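Local coordinates for protein UDP-N-acetylenolpyruvoylglucosamine reductase (Listeria monocytogenes, PDB 3TX1) that binds FAD and probably reduces UDP-N-acetylenolpyruvoylglucosamine to UDP-N-acetylmuramate with NADPH, a step in peptidoglycan synthesis, at residues Ala233-Glu238 with Leu275-Phe280. Numbering follows the deposited sequence.
Sequences AKQPLE and LKHAGF. With SO4 (sulfate ion), chain F.
P236 lies over one face of the F280 ring, its CD 3.9 Å from the ring centroid and 21° off the ring normal, a CH-pi contact displaced toward the rim. The Q235 side chain, its CG and amide, packs obliquely against the CZ end of F280, with CD 3.7 Å from F280 CZ, while its OE1 is hydrogen-bonded by R231 of helix 217-234. At its rim, F280 CE1 lies over the centre of one face of the H277 ring. With CG set opposite the backbone N (chi1 -169°), the H277 ring presents ND1 to K234 O at 3.2 Å; the acceptor lies in the ring plane, and the N-H...O angle is 149°. NE2 makes a weak, nearly straight bond to a sulfate, probably from the crystallisation liquor.

P236 and F280 are buried, whereas K276 and E238 are exposed. The extended K276 chain still runs close along the backbone, and NZ reaches Q235 O at 3.0 Å from above the carbonyl plane; E232 O is a second acceptor. Looseness begins at E238, whose OE2 stays 4.0 Å from K276 NZ, beyond salt-bridge range.

The contact thus ties the chain leaving helix 217-234 to the loop between strands 271-273 and 281-283, which ends in a type I beta turn from H277 to F280, in the MurB C-terminal domain. Q235 and F280 both touch FAD, and F280 also neighbours S244, the predicted proton donor, so the packed side forms part of the flavin site of a MurB reductase.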
loop_
_atom_site.group_PDB
_atom_site.type_symbol
_atom_site.label_atom_id
_atom_site.label_comp_id
_atom_site.label_asym_id
_atom_site.label_seq_id
_atom_site.Cartn_x
_atom_site.Cartn_y
_atom_site.Cartn_z
ATOM N N ALA A 233 14.758 -11.653 9.146
ATOM C CA ALA A 233 15.094 -13.069 9.096
ATOM C C ALA A 233 14.243 -13.816 8.088
ATOM O O ALA A 233 14.685 -14.817 7.535
ATOM C CB ALA A 233 14.906 -13.686 10.469
ATOM N N LYS A 234 13.043 -13.318 7.813
ATOM C CA LYS A 234 12.123 -14.078 7.007
ATOM C C LYS A 234 11.642 -13.492 5.713
ATOM O O LYS A 234 10.942 -14.152 4.970
ATOM C CB LYS A 234 10.931 -14.416 7.868
ATOM C CG LYS A 234 11.279 -15.408 8.967
ATOM C CD LYS A 234 10.019 -15.757 9.732
ATOM C CE LYS A 234 10.101 -17.133 10.366
ATOM N NZ LYS A 234 8.711 -17.518 10.746
ATOM N N GLN A 235 12.026 -12.261 5.426
ATOM C CA GLN A 235 11.540 -11.595 4.253
ATOM C C GLN A 235 12.629 -11.052 3.377
ATOM O O GLN A 235 13.674 -10.648 3.889
ATOM C CB GLN A 235 10.641 -10.485 4.679
ATOM C CG GLN A 235 9.432 -11.052 5.360
ATOM C CD GLN A 235 8.396 -10.018 5.721
ATOM O OE1 GLN A 235 8.526 -8.806 5.438
ATOM N NE2 GLN A 235 7.318 -10.504 6.325
ATOM N N PRO A 236 12.417 -11.099 2.043
ATOM C CA PRO A 236 13.392 -10.514 1.138
ATOM C C PRO A 236 13.155 -9.026 1.143
ATOM O O PRO A 236 12.253 -8.550 0.450
ATOM C CB PRO A 236 13.008 -11.075 -0.235
ATOM C CG PRO A 236 11.712 -11.762 -0.086
ATOM C CD PRO A 236 11.261 -11.691 1.336
ATOM N N LEU A 237 13.878 -8.274 1.959
ATOM C CA LEU A 237 13.643 -6.835 1.957
ATOM C C LEU A 237 14.581 -6.164 0.959
ATOM O O LEU A 237 14.350 -5.021 0.546
ATOM C CB LEU A 237 13.794 -6.250 3.350
ATOM C CG LEU A 237 12.963 -6.811 4.512
ATOM C CD1 LEU A 237 13.307 -6.024 5.793
ATOM C CD2 LEU A 237 11.444 -6.877 4.228
ATOM N N GLU A 238 15.622 -6.905 0.567
ATOM C CA GLU A 238 16.611 -6.442 -0.395
ATOM C C GLU A 238 15.995 -6.256 -1.798
ATOM O O GLU A 238 16.342 -5.303 -2.504
ATOM C CB GLU A 238 17.850 -7.370 -0.423
ATOM C CG GLU A 238 17.609 -8.875 -0.693
ATOM C CD GLU A 238 17.210 -9.718 0.546
ATOM O OE1 GLU A 238 17.544 -10.925 0.541
ATOM O OE2 GLU A 238 16.587 -9.209 1.535
ATOM N N LEU A 275 13.227 -17.205 -2.992
ATOM C CA LEU A 275 13.918 -18.328 -2.332
ATOM C C LEU A 275 13.981 -18.114 -0.837
ATOM O O LEU A 275 14.397 -18.992 -0.115
ATOM C CB LEU A 275 15.349 -18.522 -2.824
ATOM C CG LEU A 275 15.506 -19.130 -4.202
ATOM C CD1 LEU A 275 16.920 -18.861 -4.670
ATOM C CD2 LEU A 275 15.190 -20.607 -4.192
ATOM N N LYS A 276 13.581 -16.948 -0.368
ATOM C CA LYS A 276 13.638 -16.737 1.052
ATOM C C LYS A 276 12.256 -16.908 1.711
ATOM O O LYS A 276 12.167 -17.463 2.803
ATOM C CB LYS A 276 14.285 -15.394 1.370
ATOM C CG LYS A 276 14.413 -15.125 2.841
ATOM C CD LYS A 276 14.868 -13.698 2.965
ATOM C CE LYS A 276 15.530 -13.460 4.310
ATOM N NZ LYS A 276 16.241 -12.159 4.246
ATOM N N HIS A 277 11.200 -16.469 1.036
ATOM C CA HIS A 277 9.830 -16.608 1.546
ATOM C C HIS A 277 8.951 -16.956 0.362
ATOM O O HIS A 277 8.665 -16.107 -0.499
ATOM C CB HIS A 277 9.363 -15.286 2.157
ATOM C CG HIS A 277 8.087 -15.396 2.935
ATOM N ND1 HIS A 277 8.017 -15.117 4.253
ATOM C CD2 HIS A 277 6.826 -15.829 2.561
ATOM C CE1 HIS A 277 6.763 -15.319 4.695
ATOM N NE2 HIS A 277 6.034 -15.771 3.673
ATOM N N ALA A 278 8.501 -18.200 0.289
ATOM C CA ALA A 278 7.793 -18.616 -0.914
ATOM C C ALA A 278 6.537 -17.845 -1.212
ATOM O O ALA A 278 6.051 -17.944 -2.322
ATOM C CB ALA A 278 7.508 -20.095 -0.908
ATOM N N GLY A 279 6.003 -17.082 -0.248
ATOM C CA GLY A 279 4.765 -16.319 -0.475
ATOM C C GLY A 279 4.993 -14.926 -1.056
ATOM O O GLY A 279 4.045 -14.144 -1.201
ATOM N N PHE A 280 6.256 -14.637 -1.380
ATOM C CA PHE A 280 6.694 -13.394 -1.983
ATOM C C PHE A 280 7.202 -13.614 -3.394
ATOM O O PHE A 280 7.994 -14.525 -3.658
ATOM C CB PHE A 280 7.898 -12.866 -1.246
ATOM C CG PHE A 280 7.586 -12.026 -0.058
ATOM C CD1 PHE A 280 7.002 -12.573 1.082
ATOM C CD2 PHE A 280 8.005 -10.715 -0.017
ATOM C CE1 PHE A 280 6.752 -11.793 2.222
ATOM C CE2 PHE A 280 7.793 -9.950 1.134
ATOM C CZ PHE A 280 7.160 -10.484 2.256
HETATM S S SO4 F . 2.556 -17.138 5.059
HETATM O O1 SO4 F . 2.863 -16.080 6.049
HETATM O O2 SO4 F . 3.512 -18.264 5.219
HETATM O O3 SO4 F . 1.165 -17.630 5.228
HETATM O O4 SO4 F . 2.680 -16.573 3.692
#